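Side-chain contact in probable adenylyl-sulfate kinase (Synechocystis sp., PDB 5CB8), which phosphorylates the 3'-hydroxyl of adenosine 5'-phosphosulfate with ATP, yielding the activated sulfate donor 3'-phosphoadenylyl sulfate: residues B[50-55]-B[184-189]. Numbering follows the deposited sequence.
Sequences RDSGYR and KIWQKL
Trp-186 reaches out from helix 178-191 and meets the loop 50-55 with the far corner of its six-membered ring, where CH2 lies 3.7 Å from OG of Ser-52. The hydroxyl sits at the indole edge, close to the ring plane, so this is van der Waals contact with the aromatic rim; CZ2 is a little farther from the same OG, at 4.1 Å. With CG anti to the backbone N (chi1 -173°), the indole extends from its helix toward the loop, making contact although the CA atoms of Ser-52 and Trp-186 are 11.6 Å apart. The long, flat indole suits a helix whose backbone stays well back, and a short polar serine suits the exposed loop. Tyr-54 approaches the same corner obliquely, its CE2 4.4 Å from CH2, a loose apolar touch. Its OH accepts a hydrogen bond from the backbone N of Glu-196, so tyrosine serves here with both an apolar ring and a polar end. In this P-loop kinase fold, helices 38-50 and 178-191 pack side by side against the parallel sheet, and the loop leads from the first of them into strand 56-60, outermost in the sheet of this chain. A Schellman motif ends helix 38-50: Gly-53, lacking a CB, takes its positive phi (98°) without crowding the carbonyl before it, and its N bonds to Arg-50 O at 3.1 Å. Elsewhere the indole packs on Leu-49 and Ile-195 and makes a cation-pi contact with Lys-48.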
loop_
_atom_site.group_PDB
_atom_site.type_symbol
_atom_site.label_atom_id
_atom_site.label_comp_id
_atom_site.label_asym_id
_atom_site.label_seq_id
_atom_site.Cartn_x
_atom_site.Cartn_y
_atom_site.Cartn_z
ATOM N N ARG B 50 -1.196 -21.215 -0.252
ATOM C CA ARG B 50 -0.740 -21.255 1.137
ATOM C C ARG B 50 -0.426 -22.679 1.580
ATOM O O ARG B 50 0.533 -22.904 2.318
ATOM C CB ARG B 50 -1.766 -20.623 2.085
ATOM C CG ARG B 50 -1.880 -19.103 1.966
ATOM C CD ARG B 50 -2.314 -18.453 3.290
ATOM N NE ARG B 50 -3.026 -17.191 3.076
ATOM C CZ ARG B 50 -2.454 -15.988 3.063
ATOM N NH1 ARG B 50 -1.146 -15.859 3.254
ATOM N NH2 ARG B 50 -3.194 -14.906 2.856
ATOM N N ASP B 51 -1.223 -23.637 1.117
ATOM C CA ASP B 51 -1.011 -25.038 1.481
ATOM C C ASP B 51 0.239 -25.635 0.827
ATOM O O ASP B 51 0.662 -26.738 1.175
ATOM C CB ASP B 51 -2.247 -25.883 1.149
ATOM C CG ASP B 51 -3.426 -25.592 2.073
ATOM O OD1 ASP B 51 -3.241 -24.892 3.096
ATOM O OD2 ASP B 51 -4.542 -26.078 1.779
ATOM N N SER B 52 0.829 -24.904 -0.115
ATOM C CA SER B 52 2.062 -25.346 -0.762
ATOM C C SER B 52 3.280 -24.582 -0.244
ATOM O O SER B 52 4.416 -24.835 -0.668
ATOM C CB SER B 52 1.951 -25.224 -2.285
ATOM O OG SER B 52 1.127 -26.248 -2.810
ATOM N N GLY B 53 3.041 -23.643 0.671
ATOM C CA GLY B 53 4.127 -22.954 1.342
ATOM C C GLY B 53 4.454 -21.600 0.755
ATOM O O GLY B 53 5.441 -20.974 1.149
ATOM N N TYR B 54 3.625 -21.139 -0.179
ATOM C CA TYR B 54 3.876 -19.862 -0.828
ATOM C C TYR B 54 3.458 -18.675 0.032
ATOM O O TYR B 54 2.528 -18.765 0.843
ATOM C CB TYR B 54 3.238 -19.809 -2.222
ATOM C CG TYR B 54 3.881 -20.796 -3.164
ATOM C CD1 TYR B 54 5.144 -20.555 -3.694
ATOM C CD2 TYR B 54 3.242 -21.982 -3.503
ATOM C CE1 TYR B 54 5.746 -21.466 -4.537
ATOM C CE2 TYR B 54 3.835 -22.896 -4.348
ATOM C CZ TYR B 54 5.085 -22.634 -4.861
ATOM O OH TYR B 54 5.676 -23.547 -5.705
ATOM N N ARG B 55 4.182 -17.576 -0.174
ATOM C CA ARG B 55 4.095 -16.338 0.593
ATOM C C ARG B 55 3.213 -15.382 -0.201
ATOM O O ARG B 55 3.605 -14.946 -1.283
ATOM C CB ARG B 55 5.509 -15.752 0.658
ATOM C CG ARG B 55 5.853 -14.865 1.836
ATOM C CD ARG B 55 6.892 -13.797 1.423
ATOM N NE ARG B 55 7.966 -14.298 0.554
ATOM C CZ ARG B 55 8.857 -13.521 -0.066
ATOM N NH1 ARG B 55 8.809 -12.202 0.083
ATOM N NH2 ARG B 55 9.802 -14.057 -0.833
ATOM N N LYS B 184 -6.475 -23.623 -13.968
ATOM C CA LYS B 184 -5.907 -22.902 -15.107
ATOM C C LYS B 184 -4.968 -21.784 -14.661
ATOM O O LYS B 184 -3.943 -21.536 -15.301
ATOM C CB LYS B 184 -7.012 -22.341 -16.023
ATOM C CG LYS B 184 -7.752 -23.417 -16.828
ATOM C CD LYS B 184 -8.635 -22.832 -17.940
ATOM C CE LYS B 184 -9.867 -22.119 -17.395
ATOM N NZ LYS B 184 -10.845 -21.786 -18.485
ATOM N N ILE B 185 -5.316 -21.106 -13.570
ATOM C CA ILE B 185 -4.457 -20.046 -13.046
ATOM C C ILE B 185 -3.169 -20.686 -12.536
ATOM O O ILE B 185 -2.074 -20.242 -12.873
ATOM C CB ILE B 185 -5.159 -19.243 -11.931
ATOM C CG1 ILE B 185 -6.392 -18.534 -12.499
ATOM C CG2 ILE B 185 -4.216 -18.222 -11.320
ATOM C CD1 ILE B 185 -7.342 -17.947 -11.433
ATOM N N TRP B 186 -3.308 -21.754 -11.754
ATOM C CA TRP B 186 -2.161 -22.484 -11.213
ATOM C C TRP B 186 -1.228 -22.932 -12.328
ATOM O O TRP B 186 -0.013 -22.780 -12.228
ATOM C CB TRP B 186 -2.645 -23.706 -10.417
ATOM C CG TRP B 186 -1.554 -24.438 -9.661
ATOM C CD1 TRP B 186 -0.720 -25.408 -10.142
ATOM C CD2 TRP B 186 -1.203 -24.258 -8.281
ATOM N NE1 TRP B 186 0.136 -25.831 -9.148
ATOM C CE2 TRP B 186 -0.144 -25.139 -7.997
ATOM C CE3 TRP B 186 -1.685 -23.430 -7.262
ATOM C CZ2 TRP B 186 0.441 -25.219 -6.731
ATOM C CZ3 TRP B 186 -1.101 -23.510 -6.010
ATOM C CH2 TRP B 186 -0.054 -24.397 -5.755
ATOM N N GLN B 187 -1.797 -23.491 -13.394
ATOM C CA GLN B 187 -0.982 -24.026 -14.479
ATOM C C GLN B 187 -0.240 -22.907 -15.202
ATOM O O GLN B 187 0.898 -23.088 -15.643
ATOM C CB GLN B 187 -1.838 -24.831 -15.467
ATOM C CG GLN B 187 -1.015 -25.581 -16.502
ATOM C CD GLN B 187 -0.063 -26.575 -15.867
ATOM O OE1 GLN B 187 -0.459 -27.376 -15.016
ATOM N NE2 GLN B 187 1.203 -26.523 -16.269
ATOM N N LYS B 188 -0.882 -21.750 -15.318
ATOM C CA LYS B 188 -0.246 -20.600 -15.953
ATOM C C LYS B 188 0.941 -20.132 -15.108
ATOM O O LYS B 188 2.008 -19.790 -15.639
ATOM C CB LYS B 188 -1.257 -19.466 -16.142
ATOM C CG LYS B 188 -0.686 -18.227 -16.832
ATOM C CD LYS B 188 -0.161 -18.552 -18.236
ATOM C CE LYS B 188 -1.292 -18.900 -19.190
ATOM N NZ LYS B 188 -0.819 -19.144 -20.592
ATOM N N LEU B 189 0.752 -20.124 -13.790
ATOM C CA LEU B 189 1.839 -19.791 -12.866
ATOM C C LEU B 189 3.005 -20.774 -12.990
ATOM O O LEU B 189 4.176 -20.388 -12.881
ATOM C CB LEU B 189 1.326 -19.788 -11.431
ATOM C CG LEU B 189 0.389 -18.656 -11.024
ATOM C CD1 LEU B 189 -0.178 -18.947 -9.644
ATOM C CD2 LEU B 189 1.121 -17.320 -11.041
#